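Local coordinates for okadaic acid binding protein 2-alpha (Halichondria okadai, PDB 4WRI) that binds okadaic acid, the polyether cytotoxin, and is probably involved in accumulating that toxin within the sponge, at residues A[22-27]-A[70-75]; A[100-105]-A[172-177]. All blocks are in the same frame, centred on the assembly; numbering follows the deposited sequence.

Interaction 1: A[22-27]-A[70-75]; sequences RPWDVE and NHCNLG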
loop_
_atom_site.group_PDB
_atom_site.type_symbol
_atom_site.label_atom_id
_atom_site.label_comp_id
_atom_site.label_asym_id
_atom_site.label_seq_id
_atom_site.Cartn_x
_atom_site.Cartn_y
_atom_site.Cartn_z
ATOM N N ARG A 22 1.485 1.378 9.860
ATOM C CA ARG A 22 2.402 0.751 10.819
ATOM C C ARG A 22 3.837 0.526 10.308
ATOM O O ARG A 22 4.773 0.904 11.009
ATOM C CB ARG A 22 1.792 -0.533 11.431
ATOM C CG ARG A 22 2.686 -1.212 12.503
ATOM C CD ARG A 22 2.853 -0.364 13.763
ATOM N NE ARG A 22 1.616 0.319 14.167
ATOM C CZ ARG A 22 0.601 -0.237 14.830
ATOM N NH1 ARG A 22 0.654 -1.514 15.200
ATOM N NH2 ARG A 22 -0.481 0.488 15.121
ATOM N N PRO A 23 4.005 -0.041 9.103
ATOM C CA PRO A 23 5.392 -0.257 8.653
ATOM C C PRO A 23 6.160 1.061 8.488
ATOM O O PRO A 23 7.380 1.094 8.735
ATOM C CB PRO A 23 5.227 -0.979 7.315
ATOM C CG PRO A 23 3.850 -1.591 7.367
ATOM C CD PRO A 23 3.014 -0.640 8.187
ATOM N N TRP A 24 5.473 2.136 8.097
ATOM C CA TRP A 24 6.124 3.433 7.982
ATOM C C TRP A 24 6.518 3.943 9.358
ATOM O O TRP A 24 7.604 4.472 9.548
ATOM C CB TRP A 24 5.205 4.447 7.320
ATOM C CG TRP A 24 4.683 4.043 5.969
ATOM C CD1 TRP A 24 5.250 3.166 5.072
ATOM C CD2 TRP A 24 3.497 4.539 5.350
ATOM N NE1 TRP A 24 4.472 3.094 3.938
ATOM C CE2 TRP A 24 3.376 3.905 4.095
ATOM C CE3 TRP A 24 2.497 5.432 5.754
ATOM C CZ2 TRP A 24 2.312 4.159 3.222
ATOM C CZ3 TRP A 24 1.444 5.684 4.870
ATOM C CH2 TRP A 24 1.351 5.042 3.641
ATOM N N ASP A 25 5.619 3.804 10.333
ATOM C CA ASP A 25 5.928 4.168 11.713
ATOM C C ASP A 25 7.188 3.409 12.154
ATOM O O ASP A 25 8.111 4.012 12.714
ATOM C CB ASP A 25 4.718 3.831 12.591
ATOM C CG ASP A 25 4.775 4.437 13.981
ATOM O OD1 ASP A 25 5.779 5.073 14.373
ATOM O OD2 ASP A 25 3.757 4.272 14.695
ATOM N N VAL A 26 7.217 2.101 11.927
ATOM C CA VAL A 26 8.381 1.308 12.324
ATOM C C VAL A 26 9.664 1.799 11.635
ATOM O O VAL A 26 10.693 1.970 12.307
ATOM C CB VAL A 26 8.134 -0.203 12.099
ATOM C CG1 VAL A 26 9.404 -1.004 12.358
ATOM C CG2 VAL A 26 7.015 -0.692 13.035
ATOM N N GLU A 27 9.588 2.081 10.337
ATOM C CA GLU A 27 10.737 2.634 9.592
ATOM C C GLU A 27 11.281 3.903 10.240
ATOM O O GLU A 27 12.495 4.130 10.284
ATOM C CB GLU A 27 10.360 2.992 8.155
ATOM C CG GLU A 27 10.283 1.857 7.168
ATOM C CD GLU A 27 9.908 2.380 5.794
ATOM O OE1 GLU A 27 10.750 3.046 5.155
ATOM O OE2 GLU A 27 8.759 2.160 5.357
ATOM N N ASN A 70 1.129 14.180 -1.624
ATOM C CA ASN A 70 -0.168 13.869 -2.225
ATOM C C ASN A 70 -0.986 12.778 -1.547
ATOM O O ASN A 70 -2.209 12.887 -1.441
ATOM C CB ASN A 70 0.000 13.525 -3.714
ATOM C CG ASN A 70 0.446 14.710 -4.539
ATOM O OD1 ASN A 70 0.085 15.852 -4.260
ATOM N ND2 ASN A 70 1.220 14.442 -5.580
ATOM N N HIS A 71 -0.330 11.715 -1.104
ATOM C CA HIS A 71 -1.047 10.606 -0.471
ATOM C C HIS A 71 -1.232 10.861 1.011
ATOM O O HIS A 71 -2.352 10.765 1.538
ATOM C CB HIS A 71 -0.306 9.275 -0.673
ATOM C CG HIS A 71 -0.964 8.098 -0.008
ATOM N ND1 HIS A 71 -1.825 7.245 -0.667
ATOM C CD2 HIS A 71 -0.882 7.634 1.267
ATOM C CE1 HIS A 71 -2.245 6.309 0.171
ATOM N NE2 HIS A 71 -1.696 6.533 1.357
ATOM N N CYS A 72 -0.139 11.177 1.691
ATOM C CA CYS A 72 -0.206 11.346 3.137
ATOM C C CYS A 72 -0.828 12.648 3.600
ATOM O O CYS A 72 -1.441 12.678 4.663
ATOM C CB CYS A 72 1.181 11.228 3.745
ATOM S SG CYS A 72 1.881 9.593 3.609
ATOM N N ASN A 73 -0.655 13.706 2.824
ATOM C CA ASN A 73 -1.011 15.051 3.274
ATOM C C ASN A 73 -1.947 15.775 2.330
ATOM O O ASN A 73 -1.994 17.010 2.344
ATOM C CB ASN A 73 0.247 15.874 3.508
ATOM C CG ASN A 73 0.993 15.424 4.740
ATOM O OD1 ASN A 73 2.096 14.872 4.658
ATOM N ND2 ASN A 73 0.380 15.615 5.896
ATOM N N LEU A 74 -2.692 15.021 1.522
ATOM C CA LEU A 74 -3.833 15.531 0.761
ATOM C C LEU A 74 -3.461 16.599 -0.251
ATOM O O LEU A 74 -4.300 17.440 -0.604
ATOM C CB LEU A 74 -4.934 16.046 1.703
ATOM C CG LEU A 74 -5.449 14.995 2.697
ATOM C CD1 LEU A 74 -6.500 15.547 3.677
ATOM C CD2 LEU A 74 -5.985 13.791 1.918
ATOM N N GLY A 75 -2.211 16.579 -0.698
ATOM C CA GLY A 75 -1.730 17.505 -1.706
ATOM C C GLY A 75 -1.197 18.798 -1.126
ATOM O O GLY A 75 -0.773 19.690 -1.862
#
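Trp24, on the last turn of helix 11-27, meets His71 and Cys72 at the end of helix 61-72. The indole covers most of the distance between the backbones, whose CA atoms at Trp24 and Cys72 are 11.2 Å apart. With chi1 at -56°, CG of Trp24 lies anti to its own carbonyl carbon, and the six-membered ring leads toward the second helix.

In the ring-to-ring part, the imidazole comes to the edge of the indole with NE2. His71 NE2 lies 4.1 Å from Trp24 CH2, near the indole plane, while the two side chains cross at about a right angle. No hydrogen bond links them; NE2 is instead paired with the hydroxyl of Tyr89, which also meets Trp24 edge-to-face.

The sulfur-aromatic part comes from Cys72. Its SG is 4.1 Å from Trp24 CZ3 and 4.9 Å from the centroid of the six-membered ring, 41° off the ring normal, an oblique approach.

Other aromatic groups complete the setting: His67 and Phe39 each make edge-to-face contacts with Trp24, and His67 also stacks on His71. Okadaic acid touches Trp24 as well, so the indole is at once a ligand-contacting group and part of the packing between helices.

Only 85 Å² is buried between the segments, and Trp24 supplies 46 Å² of it. With no polar bond across it, the contact depends on dispersion and aromatic packing, and the hydrogen bond to Tyr89 satisfies the one imidazole nitrogen that faces the indole edge.

Interaction 2: A[100-105]-A[172-177]; sequences PDFEAS and FFTDQD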
loop_
_atom_site.group_PDB
_atom_site.type_symbol
_atom_site.label_atom_id
_atom_site.label_comp_id
_atom_site.label_asym_id
_atom_site.label_seq_id
_atom_site.Cartn_x
_atom_site.Cartn_y
_atom_site.Cartn_z
ATOM N N PRO A 100 -12.190 11.882 -6.481
ATOM C CA PRO A 100 -12.557 11.287 -7.771
ATOM C C PRO A 100 -11.399 10.563 -8.454
ATOM O O PRO A 100 -11.628 9.635 -9.224
ATOM C CB PRO A 100 -12.980 12.503 -8.601
ATOM C CG PRO A 100 -13.504 13.465 -7.589
ATOM C CD PRO A 100 -12.632 13.287 -6.376
ATOM N N ASP A 101 -10.175 10.986 -8.170
ATOM C CA ASP A 101 -9.005 10.405 -8.823
ATOM C C ASP A 101 -8.265 9.380 -7.968
ATOM O O ASP A 101 -7.161 8.969 -8.320
ATOM C CB ASP A 101 -8.033 11.511 -9.235
ATOM C CG ASP A 101 -7.690 12.440 -8.085
ATOM O OD1 ASP A 101 -6.863 12.051 -7.229
ATOM O OD2 ASP A 101 -8.249 13.558 -8.032
ATOM N N PHE A 102 -8.857 8.964 -6.855
ATOM C CA PHE A 102 -8.158 8.025 -5.976
ATOM C C PHE A 102 -7.810 6.703 -6.665
ATOM O O PHE A 102 -6.672 6.229 -6.567
ATOM C CB PHE A 102 -8.949 7.738 -4.702
ATOM C CG PHE A 102 -8.292 6.712 -3.820
ATOM C CD1 PHE A 102 -7.090 7.002 -3.192
ATOM C CD2 PHE A 102 -8.863 5.460 -3.637
ATOM C CE1 PHE A 102 -6.467 6.058 -2.382
ATOM C CE2 PHE A 102 -8.247 4.517 -2.827
ATOM C CZ PHE A 102 -7.052 4.822 -2.198
ATOM N N GLU A 103 -8.784 6.094 -7.331
ATOM C CA GLU A 103 -8.554 4.805 -7.974
ATOM C C GLU A 103 -7.392 4.924 -8.957
ATOM O O GLU A 103 -6.507 4.072 -9.001
ATOM C CB GLU A 103 -9.823 4.310 -8.672
ATOM C CG GLU A 103 -9.708 2.903 -9.228
ATOM C CD GLU A 103 -10.990 2.424 -9.885
ATOM O OE1 GLU A 103 -12.034 3.097 -9.736
ATOM O OE2 GLU A 103 -10.947 1.364 -10.541
ATOM N N ALA A 104 -7.375 6.002 -9.729
ATOM C CA ALA A 104 -6.309 6.232 -10.697
ATOM C C ALA A 104 -4.960 6.425 -10.023
ATOM O O ALA A 104 -3.950 5.994 -10.566
ATOM C CB ALA A 104 -6.638 7.433 -11.582
ATOM N N SER A 105 -4.938 7.053 -8.846
ATOM C CA SER A 105 -3.677 7.273 -8.134
ATOM C C SER A 105 -3.087 5.937 -7.667
ATOM O O SER A 105 -1.878 5.716 -7.763
ATOM C CB SER A 105 -3.834 8.258 -6.948
ATOM O OG SER A 105 -4.543 7.692 -5.841
ATOM N N PHE A 172 -9.282 -3.353 -0.506
ATOM C CA PHE A 172 -8.615 -3.092 0.762
ATOM C C PHE A 172 -8.740 -1.617 1.162
ATOM O O PHE A 172 -9.041 -1.305 2.320
ATOM C CB PHE A 172 -7.144 -3.517 0.686
ATOM C CG PHE A 172 -6.381 -3.163 1.913
ATOM C CD1 PHE A 172 -6.335 -4.024 2.984
ATOM C CD2 PHE A 172 -5.738 -1.930 2.012
ATOM C CE1 PHE A 172 -5.656 -3.673 4.149
ATOM C CE2 PHE A 172 -5.080 -1.586 3.161
ATOM C CZ PHE A 172 -5.030 -2.448 4.236
ATOM N N PHE A 173 -8.498 -0.710 0.222
ATOM C CA PHE A 173 -8.478 0.716 0.553
ATOM C C PHE A 173 -9.855 1.338 0.708
ATOM O O PHE A 173 -9.968 2.411 1.275
ATOM C CB PHE A 173 -7.638 1.528 -0.450
ATOM C CG PHE A 173 -6.181 1.611 -0.077
ATOM C CD1 PHE A 173 -5.744 2.544 0.859
ATOM C CD2 PHE A 173 -5.259 0.755 -0.655
ATOM C CE1 PHE A 173 -4.395 2.619 1.213
ATOM C CE2 PHE A 173 -3.908 0.815 -0.291
ATOM C CZ PHE A 173 -3.488 1.743 0.646
ATOM N N THR A 174 -10.910 0.664 0.257
ATOM C CA THR A 174 -12.235 1.291 0.245
ATOM C C THR A 174 -13.352 0.527 0.950
ATOM O O THR A 174 -14.276 1.162 1.460
ATOM C CB THR A 174 -12.712 1.608 -1.175
ATOM O OG1 THR A 174 -12.890 0.389 -1.906
ATOM C CG2 THR A 174 -11.713 2.521 -1.910
ATOM N N ASP A 175 -13.310 -0.801 0.979
ATOM C CA ASP A 175 -14.418 -1.546 1.574
ATOM C C ASP A 175 -14.587 -1.246 3.068
ATOM O O ASP A 175 -13.613 -1.079 3.791
ATOM C CB ASP A 175 -14.248 -3.057 1.330
ATOM C CG ASP A 175 -15.400 -3.851 1.901
ATOM O OD1 ASP A 175 -16.434 -3.926 1.194
ATOM O OD2 ASP A 175 -15.293 -4.339 3.034
ATOM N N GLN A 176 -15.837 -1.183 3.522
ATOM C CA GLN A 176 -16.112 -0.818 4.905
ATOM C C GLN A 176 -16.446 -1.983 5.809
ATOM O O GLN A 176 -16.020 -2.017 6.953
ATOM C CB GLN A 176 -17.269 0.183 4.960
ATOM C CG GLN A 176 -16.956 1.493 4.285
ATOM C CD GLN A 176 -15.772 2.191 4.934
ATOM O OE1 GLN A 176 -15.840 2.624 6.078
ATOM N NE2 GLN A 176 -14.673 2.274 4.214
ATOM N N ASP A 177 -17.196 -2.957 5.294
ATOM C CA ASP A 177 -17.855 -3.902 6.209
ATOM C C ASP A 177 -17.616 -5.377 5.984
ATOM O O ASP A 177 -18.018 -6.194 6.812
ATOM C CB ASP A 177 -19.364 -3.631 6.257
ATOM C CG ASP A 177 -19.687 -2.202 6.667
ATOM O OD1 ASP A 177 -19.196 -1.758 7.722
ATOM O OD2 ASP A 177 -20.388 -1.530 5.893
#
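Phe102 opens the short helix 102-105, and its partners Phe173 and Thr174 are the final two residues of helix 169-174. Asp101 occupies the N-cap position, although its side chain makes no capping bond; its carbonyl O accepts from Ser105 N. The second segment leaves helical geometry at Asp175.

With CG anti to the backbone N (chi1 177°), Phe102 brings the rim of its ring to Phe173. CZ is 3.8 Å from Phe173 CB, which lies in the Phe102 plane, and 3.9 Å from Phe173 CG. The rings form an offset edge-to-face pair, the edge of Phe102 toward the face of Phe173, with centroids 6.0 Å apart and planes at 64°.

The chain's helices and its two small antiparallel strand pairs, 33-34 with 84-85 and 124-125 with 160-161, are consistent with a paired EF-hand-like fold. Here the segment after helix 86-96 meets the last helix, and Phe173, a residue of the okadaic acid pocket, touches the toxin.

Thr174 adds a methyl: CG2 reaches 4.1 Å from Phe102 CE2, the side chains running past each other in opposite directions. Its OG1 is hydrogen-bonded to Leu170 O, a turn earlier. Within 172-177, Gln176 NE2 donates to Thr174 O (3.0 Å, 170°) from above the carbonyl plane. On the face of Phe173 opposite Phe102, Phe172 CD2 lies 3.8 Å above the ring plane, toward the rim.

Interactions 1 and 2 follow one another along the chain. Their centres are 16 Å apart and their nearest atoms about 4 Å apart, without touching. Okadaic acid relates them directly: the side chains of Trp24 in interaction 1 and Phe173 in interaction 2 each come within about 4 Å of the toxin, so each contact places an aromatic group beside the toxin, Phe173 being a residue of its pocket. Helix 86-96 gives a second route, because its Tyr89 touches Phe173 as well as the Trp24 and His71 pair, and its Leu96 meets both His71 and Phe102. Helix 11-27 is a third: it carries Trp24, and its Met17 packs on Phe173.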